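Local coordinates for hypothetical protein TM1553 (Thermotoga maritima, PDB 1VRM) that probably binds FAD and transfers its FMN part onto target flavoproteins, as other members of the ApbE family do, at residues Arg65-Lys70 / Glu80-Thr85; Lys141-Asp146 / Met150-Lys155; Asp221-Lys226 / Thr266-Asp271; Ile306-Glu309 / Ile313-Ser316. All blocks are in the same frame, centred on the assembly; numbering follows the deposited sequence.

Interaction 1 (Arg65-Lys70 / Glu80-Thr85)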
loop_
_atom_site.group_PDB
_atom_site.type_symbol
_atom_site.label_atom_id
_atom_site.label_comp_id
_atom_site.label_asym_id
_atom_site.label_seq_id
_atom_site.Cartn_x
_atom_site.Cartn_y
_atom_site.Cartn_z
ATOM N N ARG A 65 -17.096 -2.374 11.924
ATOM C CA ARG A 65 -16.457 -3.617 12.383
ATOM C C ARG A 65 -14.936 -3.477 12.519
ATOM O O ARG A 65 -14.238 -4.438 12.834
ATOM C CB ARG A 65 -16.754 -4.747 11.387
ATOM C CG ARG A 65 -18.270 -5.025 11.177
ATOM C CD ARG A 65 -18.523 -5.889 9.928
ATOM N NE ARG A 65 -18.519 -5.134 8.679
ATOM C CZ ARG A 65 -18.734 -5.679 7.481
ATOM N NH1 ARG A 65 -19.003 -6.980 7.364
ATOM N NH2 ARG A 65 -18.711 -4.919 6.393
ATOM N N SER A 66 -14.409 -2.319 12.186
ATOM C CA SER A 66 -12.984 -2.158 12.099
ATOM C C SER A 66 -12.300 -1.990 13.466
ATOM O O SER A 66 -12.720 -1.200 14.305
ATOM C CB SER A 66 -12.638 -0.925 11.250
ATOM O OG SER A 66 -11.269 -0.623 11.358
ATOM N N VAL A 67 -11.183 -2.666 13.633
ATOM C CA VAL A 67 -10.345 -2.493 14.847
ATOM C C VAL A 67 -9.552 -1.157 14.763
ATOM O O VAL A 67 -9.195 -0.575 15.800
ATOM C CB VAL A 67 -9.385 -3.686 14.995
ATOM C CG1 VAL A 67 -8.305 -3.689 13.896
ATOM C CG2 VAL A 67 -8.813 -3.749 16.370
ATOM N N VAL A 68 -9.173 -0.748 13.561
ATOM C CA VAL A 68 -8.567 0.561 13.357
ATOM C C VAL A 68 -9.546 1.650 13.808
ATOM O O VAL A 68 -9.148 2.565 14.524
ATOM C CB VAL A 68 -8.136 0.786 11.882
ATOM C CG1 VAL A 68 -7.863 2.274 11.555
ATOM C CG2 VAL A 68 -6.959 -0.106 11.603
ATOM N N LYS A 69 -10.805 1.575 13.359
ATOM C CA LYS A 69 -11.813 2.549 13.762
ATOM C C LYS A 69 -11.968 2.474 15.274
ATOM O O LYS A 69 -12.060 3.535 15.939
ATOM C CB LYS A 69 -13.131 2.326 13.069
ATOM C CG LYS A 69 -14.178 3.367 13.391
ATOM C CD LYS A 69 -15.294 3.311 12.395
ATOM C CE LYS A 69 -16.530 3.979 12.940
ATOM N NZ LYS A 69 -16.251 5.374 13.260
ATOM N N LYS A 70 -11.971 1.275 15.841
ATOM C CA LYS A 70 -12.075 1.144 17.316
ATOM C C LYS A 70 -10.960 1.899 18.016
ATOM O O LYS A 70 -11.216 2.688 18.915
ATOM C CB LYS A 70 -12.043 -0.317 17.762
ATOM C CG LYS A 70 -12.129 -0.540 19.267
ATOM C CD LYS A 70 -12.007 -2.031 19.524
ATOM C CE LYS A 70 -11.776 -2.363 20.946
ATOM N NZ LYS A 70 -11.999 -3.844 21.093
ATOM N N GLU A 80 -7.147 -2.821 24.077
ATOM C CA GLU A 80 -6.746 -4.207 23.847
ATOM C C GLU A 80 -7.063 -4.576 22.418
ATOM O O GLU A 80 -8.151 -4.300 21.894
ATOM C CB GLU A 80 -7.466 -5.151 24.788
ATOM C CG GLU A 80 -6.985 -4.969 26.208
ATOM C CD GLU A 80 -7.887 -5.646 27.255
ATOM O OE1 GLU A 80 -8.603 -6.621 26.907
ATOM O OE2 GLU A 80 -7.855 -5.192 28.421
ATOM N N VAL A 81 -6.067 -5.155 21.771
ATOM C CA VAL A 81 -6.242 -5.658 20.414
ATOM C C VAL A 81 -5.703 -7.081 20.266
ATOM O O VAL A 81 -4.943 -7.590 21.109
ATOM C CB VAL A 81 -5.555 -4.734 19.382
ATOM C CG1 VAL A 81 -6.118 -3.289 19.500
ATOM C CG2 VAL A 81 -4.055 -4.735 19.548
ATOM N N ASP A 82 -6.106 -7.708 19.170
ATOM C CA ASP A 82 -5.682 -9.041 18.811
ATOM C C ASP A 82 -4.263 -9.007 18.201
ATOM O O ASP A 82 -3.759 -7.954 17.789
ATOM C CB ASP A 82 -6.686 -9.617 17.804
ATOM C CG ASP A 82 -6.743 -8.777 16.542
ATOM O OD1 ASP A 82 -7.388 -7.680 16.542
ATOM O OD2 ASP A 82 -6.058 -9.178 15.581
ATOM N N GLU A 83 -3.631 -10.182 18.094
ATOM C CA GLU A 83 -2.255 -10.313 17.627
ATOM C C GLU A 83 -2.074 -9.844 16.212
ATOM O O GLU A 83 -1.077 -9.236 15.895
ATOM C CB GLU A 83 -1.812 -11.784 17.770
ATOM C CG GLU A 83 -0.343 -12.017 17.480
ATOM N N GLU A 84 -3.031 -10.140 15.347
ATOM C CA GLU A 84 -2.920 -9.696 13.947
ATOM C C GLU A 84 -2.833 -8.170 13.858
ATOM O O GLU A 84 -1.980 -7.578 13.168
ATOM C CB GLU A 84 -4.096 -10.211 13.114
ATOM C CG GLU A 84 -3.948 -9.830 11.629
ATOM C CD GLU A 84 -5.136 -10.181 10.742
ATOM O OE1 GLU A 84 -6.295 -10.137 11.245
ATOM O OE2 GLU A 84 -4.877 -10.465 9.539
ATOM N N THR A 85 -3.766 -7.547 14.525
ATOM C CA THR A 85 -3.836 -6.102 14.511
ATOM C C THR A 85 -2.545 -5.513 15.118
ATOM O O THR A 85 -1.935 -4.562 14.579
ATOM C CB THR A 85 -4.992 -5.684 15.372
ATOM O OG1 THR A 85 -6.188 -6.175 14.777
ATOM C CG2 THR A 85 -5.091 -4.186 15.457
HETATM O O HOH W 1 -9.816 -4.510 19.760
#
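Val67 and Thr85 meet tip to tip across two helix starts, and this pair forms the middle of the contact. Val67 presents CG1 to both branches of the threonine, with CG1 3.4 Å from Thr85 OG1 and 3.6 Å from Thr85 CG2. Its other methyl turns toward the loop before the second helix, CG2 lying 4.2 Å from Val81 CG1. Val67 was modelled in two conformers, so these methyl positions hold for one of them.

The threonine is fixed by Asp82, the N-cap of helix 83-98. Thr85 N donates to Asp82 OD2 from above the carboxylate plane (3.0 Å), while Thr85 OG1 donates to OD1 on its syn side (2.6 Å). The aspartate can hold both because chi1 of 61° sets CG between its own backbone N and carbonyl carbon. With an alanine in place of Asp82, Thr85 N and its hydroxyl would probably lose their acceptors, the hydroxyl would be free to turn, and Lys58 would lose one of its carboxylate partners.

At the margin, the extended Lys70 side chain reaches Glu80 through a water, which accepts from Lys70 NZ (2.6 Å) and donates to Glu80 O (2.7 Å).

Ser66 caps the start of helix 67-72 through Lys69 N. Val67 and Thr85 both also touch Phe59 and Lys58, so the two helix starts converge on the C-terminal end of helix 41-58.

Interaction 2 (Lys141-Asp146 / Met150-Lys155)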
loop_
_atom_site.group_PDB
_atom_site.type_symbol
_atom_site.label_atom_id
_atom_site.label_comp_id
_atom_site.label_asym_id
_atom_site.label_seq_id
_atom_site.Cartn_x
_atom_site.Cartn_y
_atom_site.Cartn_z
ATOM N N LYS A 141 5.114 8.521 16.073
ATOM C CA LYS A 141 5.571 8.421 17.456
ATOM C C LYS A 141 4.451 8.591 18.491
ATOM O O LYS A 141 4.645 8.320 19.678
ATOM C CB LYS A 141 6.720 9.396 17.718
ATOM C CG LYS A 141 7.973 9.083 16.895
ATOM C CD LYS A 141 9.025 10.185 17.078
ATOM C CE LYS A 141 10.264 9.895 16.258
ATOM N NZ LYS A 141 11.335 10.898 16.549
ATOM N N ASN A 142 3.267 9.012 18.042
ATOM C CA ASN A 142 2.092 9.162 18.892
ATOM C C ASN A 142 1.335 7.858 19.085
ATOM O O ASN A 142 0.332 7.827 19.773
ATOM C CB ASN A 142 1.176 10.233 18.329
ATOM C CG ASN A 142 1.789 11.583 18.397
ATOM O OD1 ASN A 142 2.060 12.111 19.503
ATOM N ND2 ASN A 142 2.048 12.182 17.226
ATOM N N VAL A 143 1.763 6.790 18.416
ATOM C CA VAL A 143 1.174 5.464 18.662
ATOM C C VAL A 143 2.037 4.724 19.661
ATOM O O VAL A 143 3.225 4.458 19.371
ATOM C CB VAL A 143 1.114 4.642 17.388
ATOM C CG1 VAL A 143 0.335 3.315 17.628
ATOM C CG2 VAL A 143 0.464 5.480 16.267
ATOM N N LEU A 144 1.454 4.404 20.811
ATOM C CA LEU A 144 2.180 3.749 21.917
ATOM C C LEU A 144 1.725 2.312 22.030
ATOM O O LEU A 144 0.552 1.988 21.758
ATOM C CB LEU A 144 1.903 4.460 23.231
ATOM C CG LEU A 144 2.078 5.983 23.201
ATOM C CD1 LEU A 144 1.877 6.575 24.585
ATOM C CD2 LEU A 144 3.427 6.369 22.625
ATOM N N PHE A 145 2.672 1.455 22.441
ATOM C CA PHE A 145 2.469 0.015 22.498
ATOM C C PHE A 145 2.714 -0.519 23.888
ATOM O O PHE A 145 3.655 -0.099 24.547
ATOM C CB PHE A 145 3.442 -0.656 21.536
ATOM C CG PHE A 145 3.204 -0.294 20.109
ATOM C CD1 PHE A 145 2.236 -0.942 19.404
ATOM C CD2 PHE A 145 3.931 0.696 19.481
ATOM C CE1 PHE A 145 1.975 -0.612 18.069
ATOM C CE2 PHE A 145 3.701 1.035 18.138
ATOM C CZ PHE A 145 2.699 0.396 17.448
ATOM N N ASP A 146 1.867 -1.465 24.286
ATOM C CA ASP A 146 2.014 -2.257 25.501
ATOM C C ASP A 146 2.151 -3.729 25.067
ATOM O O ASP A 146 1.152 -4.442 24.937
ATOM C CB ASP A 146 0.792 -2.015 26.369
ATOM C CG ASP A 146 0.753 -2.869 27.627
ATOM O OD1 ASP A 146 1.692 -3.661 27.861
ATOM O OD2 ASP A 146 -0.242 -2.704 28.373
HETATM N N MSE A 150 -0.669 -6.429 25.125
HETATM C CA MSE A 150 -1.097 -6.240 23.749
HETATM C C MSE A 150 -2.180 -5.175 23.631
HETATM O O MSE A 150 -3.326 -5.424 23.179
HETATM C CB MSE A 150 -1.590 -7.544 23.178
HETATM C CG MSE A 150 -1.701 -7.545 21.712
HETATM SE SE MSE A 150 -1.443 -9.419 21.136
HETATM C CE MSE A 150 0.525 -9.374 20.785
ATOM N N ARG A 151 -1.799 -3.980 24.044
ATOM C CA ARG A 151 -2.653 -2.819 23.953
ATOM C C ARG A 151 -1.941 -1.750 23.160
ATOM O O ARG A 151 -0.709 -1.679 23.162
ATOM C CB ARG A 151 -3.035 -2.277 25.336
ATOM C CG ARG A 151 -3.732 -3.271 26.262
ATOM C CD ARG A 151 -4.222 -2.643 27.566
ATOM N NE ARG A 151 -3.083 -2.275 28.356
ATOM C CZ ARG A 151 -3.133 -1.794 29.599
ATOM N NH1 ARG A 151 -4.301 -1.563 30.184
ATOM N NH2 ARG A 151 -1.998 -1.564 30.234
ATOM N N VAL A 152 -2.747 -0.896 22.526
ATOM C CA VAL A 152 -2.281 0.259 21.732
ATOM C C VAL A 152 -2.969 1.506 22.301
ATOM O O VAL A 152 -4.135 1.443 22.734
ATOM C CB VAL A 152 -2.635 0.072 20.247
ATOM C CG1 VAL A 152 -2.343 1.341 19.386
ATOM C CG2 VAL A 152 -1.840 -1.095 19.726
HETATM N N MSE A 153 -2.253 2.617 22.295
HETATM C CA MSE A 153 -2.867 3.899 22.627
HETATM C C MSE A 153 -2.446 4.885 21.580
HETATM O O MSE A 153 -1.287 4.890 21.164
HETATM C CB MSE A 153 -2.473 4.404 24.021
HETATM C CG MSE A 153 -3.022 5.823 24.219
HETATM SE SE MSE A 153 -2.971 6.298 26.091
HETATM C CE MSE A 153 -1.076 6.459 26.235
ATOM N N VAL A 154 -3.391 5.753 21.202
ATOM C CA VAL A 154 -3.085 6.889 20.314
ATOM C C VAL A 154 -3.173 8.174 21.125
ATOM O O VAL A 154 -4.206 8.430 21.730
ATOM C CB VAL A 154 -3.954 6.981 19.064
ATOM C CG1 VAL A 154 -3.554 5.907 18.079
ATOM C CG2 VAL A 154 -5.472 6.931 19.357
ATOM N N LYS A 155 -2.049 8.913 21.196
ATOM C CA LYS A 155 -2.031 10.204 21.850
ATOM C C LYS A 155 -2.049 11.365 20.854
ATOM O O LYS A 155 -1.895 11.195 19.631
ATOM C CB LYS A 155 -0.850 10.351 22.789
ATOM C CG LYS A 155 0.440 10.232 22.203
ATOM C CD LYS A 155 1.538 10.496 23.251
ATOM C CE LYS A 155 2.879 10.653 22.567
ATOM N NZ LYS A 155 3.920 11.168 23.505
HETATM O O HOH W 2 5.789 10.655 21.373
#
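Leu144 and Met153, a selenomethionine, form a hydrogen-bonded antiparallel pair at the middle of the hairpin. Their side chains lie alongside one another, and Leu144 CD1 to Met153 CE, at 3.4 Å, is closer than ordinary van der Waals contact; both also touch Trp78. The backbone pairs squarely there: Leu144 N donates to Met153 O at 2.8 Å, nearly straight at 176°.

The face bearing Val143, Phe145, Val152 and Val154 is hydrocarbon. The Val143 and Val152 side chains pass each other at a slant, CG1 to CG1 at 3.8 Å, and the Phe145 ring lies beside Val152, CD1 4.1 Å from CG2. Phe145 continues onto Ile89 and Cys93 of helix 83-98, which packs against this face.

The Asn142-Lys155 end is looser and more polar. Lys155 crosses Asn142 at about a right angle, its CE 3.5 Å from OD1, an oxygen whose polar partner is Asn156; its NZ reaches Lys141 O through a water. The turn end is polar but closely bonded, with Met150 and Arg151 both facing Asp146 in a G1 beta bulge. There Arg151, bent at chi3 (-68°), brings NE (2.9 Å) and NH2 (2.8 Å) side-on to the same Asp146 OD2, near the guanidinium plane, although carboxylate and guanidinium are turned 60° apart. A leucine in place of Arg151 would probably leave the Asp146 carboxylate without its charge partner across the strands and remove the side-chain tie beside the bulge.

The chemistry thus implies a division of labour: backbone bonds set the register, valine methyls and the Phe145 ring make up the apolar face, the ring meeting the helix, and the salt bridge ties the two strands beside the turn.

Interaction 3 (Asp221-Lys226 / Thr266-Asp271)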
loop_
_atom_site.group_PDB
_atom_site.type_symbol
_atom_site.label_atom_id
_atom_site.label_comp_id
_atom_site.label_asym_id
_atom_site.label_seq_id
_atom_site.Cartn_x
_atom_site.Cartn_y
_atom_site.Cartn_z
ATOM N N ASP A 221 6.994 0.127 -19.387
ATOM C CA ASP A 221 8.074 -0.853 -19.166
ATOM C C ASP A 221 7.424 -2.193 -18.855
ATOM O O ASP A 221 6.273 -2.217 -18.386
ATOM C CB ASP A 221 8.918 -0.392 -17.988
ATOM C CG ASP A 221 10.319 -1.020 -17.955
ATOM O OD1 ASP A 221 10.755 -1.755 -18.906
ATOM O OD2 ASP A 221 10.994 -0.782 -16.926
ATOM N N TYR A 222 8.156 -3.285 -19.133
ATOM C CA TYR A 222 7.748 -4.628 -18.730
ATOM C C TYR A 222 8.763 -5.242 -17.806
ATOM O O TYR A 222 9.965 -5.135 -18.061
ATOM C CB TYR A 222 7.579 -5.536 -19.922
ATOM C CG TYR A 222 6.343 -5.248 -20.729
ATOM C CD1 TYR A 222 5.093 -5.690 -20.300
ATOM C CD2 TYR A 222 6.419 -4.515 -21.899
ATOM C CE1 TYR A 222 3.945 -5.425 -21.036
ATOM C CE2 TYR A 222 5.278 -4.243 -22.631
ATOM C CZ TYR A 222 4.070 -4.709 -22.197
ATOM O OH TYR A 222 2.947 -4.428 -22.938
ATOM N N ILE A 223 8.262 -5.837 -16.737
ATOM C CA ILE A 223 9.109 -6.601 -15.866
ATOM C C ILE A 223 8.678 -8.042 -15.803
ATOM O O ILE A 223 7.563 -8.398 -16.176
ATOM C CB ILE A 223 9.205 -5.990 -14.454
ATOM C CG1 ILE A 223 7.830 -5.954 -13.795
ATOM C CG2 ILE A 223 9.787 -4.584 -14.548
ATOM C CD1 ILE A 223 7.875 -5.851 -12.282
ATOM N N TYR A 224 9.621 -8.861 -15.371
ATOM C CA TYR A 224 9.487 -10.314 -15.400
ATOM C C TYR A 224 9.715 -10.811 -14.001
ATOM O O TYR A 224 10.777 -10.621 -13.456
ATOM C CB TYR A 224 10.500 -10.895 -16.388
ATOM C CG TYR A 224 10.217 -10.439 -17.788
ATOM C CD1 TYR A 224 10.631 -9.188 -18.237
ATOM C CD2 TYR A 224 9.550 -11.263 -18.682
ATOM C CE1 TYR A 224 10.360 -8.770 -19.539
ATOM C CE2 TYR A 224 9.276 -10.855 -19.938
ATOM C CZ TYR A 224 9.685 -9.616 -20.380
ATOM O OH TYR A 224 9.392 -9.222 -21.668
ATOM N N LEU A 225 8.712 -11.406 -13.382
ATOM C CA LEU A 225 8.818 -11.892 -12.002
ATOM C C LEU A 225 8.412 -13.365 -11.907
ATOM O O LEU A 225 7.265 -13.747 -12.222
ATOM C CB LEU A 225 7.950 -11.092 -11.017
ATOM C CG LEU A 225 8.256 -9.621 -10.785
ATOM C CD1 LEU A 225 7.228 -9.059 -9.799
ATOM C CD2 LEU A 225 9.641 -9.444 -10.234
ATOM N N LYS A 226 9.358 -14.187 -11.476
ATOM C CA LYS A 226 9.023 -15.562 -11.066
ATOM C C LYS A 226 8.620 -15.662 -9.602
ATOM O O LYS A 226 8.105 -16.678 -9.198
ATOM C CB LYS A 226 10.142 -16.585 -11.376
ATOM C CG LYS A 226 10.382 -16.916 -12.854
ATOM C CD LYS A 226 11.466 -18.049 -13.045
ATOM C CE LYS A 226 11.022 -19.412 -12.458
ATOM N NZ LYS A 226 11.811 -20.608 -13.068
ATOM N N THR A 266 7.216 2.771 -8.647
ATOM C CA THR A 266 6.986 1.330 -8.735
ATOM C C THR A 266 8.157 0.642 -8.053
ATOM O O THR A 266 9.323 0.978 -8.339
ATOM C CB THR A 266 6.939 0.844 -10.223
ATOM O OG1 THR A 266 5.843 1.502 -10.934
ATOM C CG2 THR A 266 6.807 -0.628 -10.276
ATOM N N ILE A 267 7.841 -0.250 -7.125
ATOM C CA ILE A 267 8.844 -0.955 -6.347
ATOM C C ILE A 267 8.678 -2.448 -6.520
ATOM O O ILE A 267 7.597 -2.976 -6.343
ATOM C CB ILE A 267 8.631 -0.698 -4.848
ATOM C CG1 ILE A 267 8.696 0.792 -4.527
ATOM C CG2 ILE A 267 9.538 -1.475 -3.962
ATOM C CD1 ILE A 267 9.940 1.391 -4.762
ATOM N N ILE A 268 9.790 -3.087 -6.864
ATOM C CA ILE A 268 9.913 -4.543 -6.813
ATOM C C ILE A 268 10.598 -4.913 -5.507
ATOM O O ILE A 268 11.647 -4.368 -5.158
ATOM C CB ILE A 268 10.757 -5.063 -7.977
ATOM C CG1 ILE A 268 10.124 -4.692 -9.320
ATOM C CG2 ILE A 268 11.008 -6.567 -7.777
ATOM C CD1 ILE A 268 11.057 -4.906 -10.505
ATOM N N ALA A 269 9.991 -5.840 -4.768
ATOM C CA ALA A 269 10.527 -6.273 -3.486
ATOM C C ALA A 269 10.214 -7.755 -3.224
ATOM O O ALA A 269 9.482 -8.396 -3.989
ATOM C CB ALA A 269 10.037 -5.429 -2.333
ATOM N N GLU A 270 10.808 -8.267 -2.156
ATOM C CA GLU A 270 10.594 -9.629 -1.765
ATOM C C GLU A 270 9.179 -9.952 -1.372
ATOM O O GLU A 270 8.738 -11.118 -1.538
ATOM C CB GLU A 270 11.556 -10.063 -0.650
ATOM C CG GLU A 270 11.603 -11.556 -0.475
ATOM N N ASP A 271 8.484 -8.962 -0.808
ATOM C CA ASP A 271 7.134 -9.160 -0.378
ATOM C C ASP A 271 6.322 -7.917 -0.628
ATOM O O ASP A 271 6.850 -6.795 -0.846
ATOM C CB ASP A 271 7.034 -9.580 1.068
ATOM C CG ASP A 271 7.646 -8.598 1.984
ATOM O OD1 ASP A 271 7.146 -7.488 2.110
ATOM O OD2 ASP A 271 8.689 -8.948 2.579
#
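Ile268 carries this contact from one side, and Ile223 and Leu225 carry it from the other. All of the direct contacts are apolar. Ile268 divides its branches between the two partners. Its CG1 arm, anti to the carbonyl carbon (chi1 -60°), runs out to meet Ile223 tip to tip, CD1 to CD1 at 3.8 Å; Ile223 CD1 also sits 3.9 Å from Ile268 CG1. The CG2 methyl leans the other way, and Leu225 CD2 comes obliquely to within 4.0 Å of it. Ile223 has its CG1 between the backbone N and the carbonyl carbon (chi1 61°), a placing that sends CD1 across to Ile268.

The backbones stay well apart: Ile268 CA is 9.1 Å from Leu225 CA and 9.3 Å from Ile223 CA. That spacing fits side chains meeting between layers and excludes strand pairing. Backbone bonds instead run within each layer, Ile223 with Ile209 and Leu225 with Trp207 on one side, Thr266 with Leu305 on the other.

Polar bonds lie away from the isoleucine-leucine cluster: within the large sheet Thr266 OG1 is hydrogen-bonded to Thr232 OG1, and Asp271 caps the start of helix 272-296, which packs on the opposite face of strand 262-269 through Ile267 and Ala269.

Aromatic neighbours close the seam, since Phe319 touches both Ile223 and Ile268, and Phe322 touches Leu225 and Ile268. The arrangement is that of face-to-face sheet packing: the two-stranded sheet 207-212/219-225 lies over one face of the large antiparallel sheet, with a long helix on the other.

Interaction 4 (Ile306-Glu309 / Ile313-Ser316)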
loop_
_atom_site.group_PDB
_atom_site.type_symbol
_atom_site.label_atom_id
_atom_site.label_comp_id
_atom_site.label_asym_id
_atom_site.label_seq_id
_atom_site.Cartn_x
_atom_site.Cartn_y
_atom_site.Cartn_z
ATOM N N ILE A 306 10.877 5.371 -11.002
ATOM C CA ILE A 306 10.127 6.582 -10.696
ATOM C C ILE A 306 9.762 7.280 -12.006
ATOM O O ILE A 306 10.596 7.444 -12.872
ATOM C CB ILE A 306 10.979 7.573 -9.868
ATOM C CG1 ILE A 306 11.478 6.934 -8.582
ATOM C CG2 ILE A 306 10.200 8.846 -9.602
ATOM C CD1 ILE A 306 12.507 7.704 -7.887
ATOM N N VAL A 307 8.501 7.706 -12.136
ATOM C CA VAL A 307 8.112 8.585 -13.219
ATOM C C VAL A 307 7.926 9.955 -12.585
ATOM O O VAL A 307 7.011 10.155 -11.775
ATOM C CB VAL A 307 6.799 8.164 -13.874
ATOM C CG1 VAL A 307 6.472 9.162 -15.033
ATOM C CG2 VAL A 307 6.865 6.721 -14.361
ATOM N N LEU A 308 8.822 10.864 -12.908
ATOM C CA LEU A 308 8.778 12.196 -12.355
ATOM C C LEU A 308 7.672 13.010 -13.048
ATOM O O LEU A 308 7.224 12.648 -14.128
ATOM C CB LEU A 308 10.116 12.867 -12.556
ATOM C CG LEU A 308 11.272 12.205 -11.843
ATOM C CD1 LEU A 308 12.566 12.782 -12.411
ATOM C CD2 LEU A 308 11.117 12.387 -10.336
ATOM N N GLU A 309 7.206 14.048 -12.374
ATOM C CA GLU A 309 6.278 14.976 -12.996
ATOM C C GLU A 309 6.860 15.443 -14.312
ATOM O O GLU A 309 7.998 15.877 -14.367
ATOM C CB GLU A 309 6.028 16.148 -12.082
ATOM C CG GLU A 309 5.116 17.213 -12.657
ATOM C CD GLU A 309 4.879 18.291 -11.635
ATOM O OE1 GLU A 309 5.834 18.655 -10.905
ATOM O OE2 GLU A 309 3.718 18.780 -11.578
ATOM N N ILE A 313 11.573 9.108 -16.732
ATOM C CA ILE A 313 11.649 7.841 -16.012
ATOM C C ILE A 313 13.064 7.649 -15.469
ATOM O O ILE A 313 14.039 7.715 -16.228
ATOM C CB ILE A 313 11.305 6.662 -16.943
ATOM C CG1 ILE A 313 9.860 6.793 -17.396
ATOM C CG2 ILE A 313 11.538 5.313 -16.270
ATOM C CD1 ILE A 313 9.498 5.935 -18.560
ATOM N N GLU A 314 13.174 7.417 -14.172
ATOM C CA GLU A 314 14.438 7.129 -13.524
ATOM C C GLU A 314 14.314 5.791 -12.814
ATOM O O GLU A 314 13.376 5.568 -12.083
ATOM C CB GLU A 314 14.765 8.199 -12.541
ATOM C CG GLU A 314 14.855 9.575 -13.172
ATOM C CD GLU A 314 15.975 9.728 -14.191
ATOM O OE1 GLU A 314 16.880 8.861 -14.278
ATOM O OE2 GLU A 314 15.952 10.771 -14.867
ATOM N N ARG A 315 15.271 4.913 -13.019
ATOM C CA ARG A 315 15.194 3.669 -12.298
ATOM C C ARG A 315 16.542 3.203 -11.822
ATOM O O ARG A 315 17.590 3.619 -12.325
ATOM C CB ARG A 315 14.494 2.643 -13.115
ATOM C CG ARG A 315 15.236 2.224 -14.275
ATOM C CD ARG A 315 14.309 2.266 -15.516
ATOM N NE ARG A 315 14.767 1.354 -16.544
ATOM C CZ ARG A 315 15.579 1.658 -17.567
ATOM N NH1 ARG A 315 15.912 0.707 -18.435
ATOM N NH2 ARG A 315 16.107 2.857 -17.722
ATOM N N SER A 316 16.519 2.395 -10.781
ATOM C CA SER A 316 17.760 1.825 -10.274
ATOM C C SER A 316 18.317 0.789 -11.198
ATOM O O SER A 316 17.622 0.176 -11.945
ATOM C CB SER A 316 17.603 1.245 -8.888
ATOM O OG SER A 316 16.682 0.164 -8.889
#
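Peptide units are the flat groups through which Ile306 and Glu314 join, each residue giving and taking one bond. Ile306 N approaches Glu314 O nearly in line with the carbonyl bond, at 2.7 Å and 177°. In return Glu314 N reaches Ile306 O in the carbonyl plane, at 2.9 Å and nearly straight. Ile306 O has a further neighbour in Ile313 CA, a CA-H...O contact of 3.3 Å.

Side chains then occupy the two faces of the strand pair. Ile306 and Glu314 stand on one, where Ile306 packs on Ala286 and Val294 of helix 272-296. Leu308 reaches Glu314 obliquely, its CD1 4.0 Å from Glu314 CG, and both residues touch Trp290 of the same helix. The glutamate chain bends at chi2 (-64°), so the hydrocarbon CG meets the leucine while the carboxylate turns off from it.

This is a beta hairpin at the end of the large antiparallel sheet: strand 303-308 pairs with strand 262-269 on one flank and, after a short turn, with strand 313-315, one of the two edge strands of the sheet within this chain. The two axes pass 4.8 Å apart with their directions at 150°.

On the other face Val307 and Ile313 make a non-hydrogen-bonded pair, their CA atoms 4.6 Å apart, with Val307 CG2 4.3 Å from Ile313 CG1. Both rest on Ile220 of strand 219-225. Arg315, at the end of the edge strand, makes a salt bridge through NE to Glu323, and Ser316 just after it has OG hydrogen-bonded to Phe319 N of helix 317-320.

Overall arrangement
Interactions 1 and 2 adjoin on one side of the chain's centre, their centres about 12 Å apart; Val81 N lies 3.1 Å from Met150 O, a probable hydrogen bond linking them, and helix 83-98 serves both. Interactions 3 and 4 lie on the opposite side, their centres about 15 Å apart, and share the large sheet through neighbouring strands 262-269 and 303-308. Burial and chemistry change together. Interaction 3 is buried and purely apolar across its segments, whereas interaction 1 is a surface contact with a water link and helix caps. The two hairpins, partly buried, pair by backbone bonds, but only interaction 2 adds a salt bridge between its segments.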